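Local structure of N-acetyltransferase (Staphylococcus aureus subsp. aureus, 4M85) at residues H59-E64 / G71-Y76. The protein probably transfers an acetyl group from acetyl-CoA to an amine of an acceptor substrate, as GNAT-family acetyltransferases do. Sequence-based numbering, arbitrary orientation.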
loop_
_atom_site.group_PDB
_atom_site.type_symbol
_atom_site.label_atom_id
_atom_site.label_comp_id
_atom_site.label_asym_id
_atom_site.label_seq_id
_atom_site.Cartn_x
_atom_site.Cartn_y
_atom_site.Cartn_z
ATOM N N HIS A 59 5.496 -1.528 -8.090
ATOM C CA HIS A 59 5.780 -0.908 -6.816
ATOM C C HIS A 59 5.597 -1.904 -5.681
ATOM O O HIS A 59 5.642 -1.506 -4.520
ATOM C CB HIS A 59 4.840 0.283 -6.552
ATOM C CG HIS A 59 4.969 1.390 -7.546
ATOM N ND1 HIS A 59 4.014 2.372 -7.691
ATOM C CD2 HIS A 59 5.921 1.641 -8.475
ATOM C CE1 HIS A 59 4.402 3.210 -8.632
ATOM N NE2 HIS A 59 5.540 2.778 -9.139
ATOM N N ILE A 60 5.365 -3.182 -6.010
ATOM C CA ILE A 60 4.890 -4.146 -5.022
ATOM C C ILE A 60 5.788 -5.373 -4.936
ATOM O O ILE A 60 6.148 -5.957 -5.964
ATOM C CB ILE A 60 3.432 -4.569 -5.317
ATOM C CG1 ILE A 60 2.520 -3.319 -5.341
ATOM C CG2 ILE A 60 2.961 -5.616 -4.287
ATOM C CD1 ILE A 60 1.051 -3.575 -5.639
ATOM N N LEU A 61 6.146 -5.740 -3.691
ATOM C CA LEU A 61 6.683 -7.066 -3.370
ATOM C C LEU A 61 5.600 -7.892 -2.676
ATOM O O LEU A 61 4.853 -7.384 -1.842
ATOM C CB LEU A 61 7.920 -7.016 -2.458
ATOM C CG LEU A 61 9.106 -6.164 -2.889
ATOM C CD1 LEU A 61 10.146 -6.265 -1.802
ATOM C CD2 LEU A 61 9.699 -6.632 -4.214
ATOM N N VAL A 62 5.516 -9.169 -3.030
ATOM C CA VAL A 62 4.545 -10.056 -2.428
ATOM C C VAL A 62 5.276 -11.151 -1.674
ATOM O O VAL A 62 6.416 -11.513 -2.037
ATOM C CB VAL A 62 3.566 -10.683 -3.456
ATOM C CG1 VAL A 62 2.822 -9.587 -4.215
ATOM C CG2 VAL A 62 4.286 -11.567 -4.460
ATOM N N TYR A 63 4.603 -11.643 -0.632
ATOM C CA TYR A 63 4.973 -12.880 0.060
ATOM C C TYR A 63 4.051 -14.008 -0.426
ATOM O O TYR A 63 2.859 -14.032 -0.131
ATOM C CB TYR A 63 4.879 -12.719 1.574
ATOM C CG TYR A 63 5.666 -13.759 2.353
ATOM C CD1 TYR A 63 5.202 -15.070 2.468
ATOM C CD2 TYR A 63 6.870 -13.429 2.995
ATOM C CE1 TYR A 63 5.917 -16.034 3.191
ATOM C CE2 TYR A 63 7.598 -14.388 3.701
ATOM C CZ TYR A 63 7.109 -15.697 3.797
ATOM O OH TYR A 63 7.795 -16.664 4.517
ATOM N N GLU A 64 4.629 -14.916 -1.192
ATOM C CA GLU A 64 3.915 -16.034 -1.765
ATOM C C GLU A 64 4.066 -17.268 -0.853
ATOM O O GLU A 64 5.180 -17.701 -0.596
ATOM C CB GLU A 64 4.473 -16.309 -3.156
ATOM C CG GLU A 64 3.738 -17.401 -3.919
ATOM C CD GLU A 64 4.436 -17.773 -5.195
ATOM O OE1 GLU A 64 4.892 -16.855 -5.927
ATOM O OE2 GLU A 64 4.537 -18.994 -5.459
ATOM N N GLY A 71 0.529 -11.825 1.398
ATOM C CA GLY A 71 0.661 -10.440 1.804
ATOM C C GLY A 71 1.432 -9.645 0.784
ATOM O O GLY A 71 2.034 -10.213 -0.127
ATOM N N CYS A 72 1.457 -8.331 0.974
ATOM C CA CYS A 72 2.212 -7.456 0.081
ATOM C C CYS A 72 2.640 -6.172 0.730
ATOM O O CYS A 72 2.100 -5.780 1.763
ATOM C CB CYS A 72 1.445 -7.135 -1.185
ATOM S SG CYS A 72 0.090 -5.988 -0.948
ATOM N N ILE A 73 3.657 -5.553 0.119
ATOM C CA ILE A 73 4.183 -4.273 0.550
ATOM C C ILE A 73 4.308 -3.337 -0.664
ATOM O O ILE A 73 4.794 -3.751 -1.698
ATOM C CB ILE A 73 5.527 -4.408 1.305
ATOM C CG1 ILE A 73 5.939 -3.057 1.866
ATOM C CG2 ILE A 73 6.637 -4.985 0.418
ATOM C CD1 ILE A 73 6.888 -3.127 3.044
ATOM N N ILE A 74 3.843 -2.090 -0.525
ATOM C CA ILE A 74 3.693 -1.168 -1.688
ATOM C C ILE A 74 4.480 0.092 -1.376
ATOM O O ILE A 74 4.252 0.706 -0.362
ATOM C CB ILE A 74 2.210 -0.769 -1.930
ATOM C CG1 ILE A 74 1.330 -2.014 -1.964
ATOM C CG2 ILE A 74 2.048 0.045 -3.222
ATOM C CD1 ILE A 74 -0.153 -1.767 -2.197
ATOM N N SER A 75 5.415 0.444 -2.265
ATOM C CA SER A 75 6.307 1.573 -2.067
ATOM C C SER A 75 6.739 2.189 -3.402
ATOM O O SER A 75 6.784 1.505 -4.399
ATOM C CB SER A 75 7.533 1.138 -1.300
ATOM O OG SER A 75 8.327 0.237 -2.053
ATOM N N TYR A 76 7.059 3.479 -3.373
ATOM C CA TYR A 76 7.416 4.273 -4.573
ATOM C C TYR A 76 7.958 5.638 -4.117
ATOM O O TYR A 76 7.764 6.028 -2.948
ATOM C CB TYR A 76 6.190 4.457 -5.481
ATOM C CG TYR A 76 4.945 4.799 -4.710
ATOM C CD1 TYR A 76 3.987 3.840 -4.431
ATOM C CD2 TYR A 76 4.739 6.078 -4.220
ATOM C CE1 TYR A 76 2.867 4.134 -3.677
ATOM C CE2 TYR A 76 3.615 6.382 -3.480
ATOM C CZ TYR A 76 2.687 5.404 -3.202
ATOM O OH TYR A 76 1.569 5.735 -2.462
HETATM O O HOH W 1 7.428 -2.329 -2.405
#
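L61 and I73 clasp each other through their backbones: I73 N donates to L61 O over 2.9 Å, and L61 N returns a bond to I73 O. Two residues along each chain, S75 N reaches H59 O at 3.0 Å. A water then bridges this end, donating to H59 O and to I73 O and hydrogen-bonding S75 OG, 2.7 Å away. At the other end Y63 N bonds G71 O. Strands 60-65 and 68-77 form an antiparallel beta hairpin within the GNAT sheet, flanked by strands 4-7 and 114-121. On one face I60 and I74 lie side by side, I60 CG1 3.8 Å from I74 CG1, while I60 CG2 meets C72 CB. On the other face L61 CB rests on I73 CG2, which sits between the backbone N and the carbonyl carbon of I73 because chi1 (-174°) sends CG1 anti to N; helix 130-140 packs here through L138. Beyond the last bridge, Y76 CB sits over the centre of the H59 imidazole, a CH-pi contact 3.8 Å from its centroid, with the two rings inclined at 48°. R54 ties this pair together, its carbonyl accepting from H59 ND1 and its NH1 bonding Y76 OH, which also hydrogen-bonds E117 OE1.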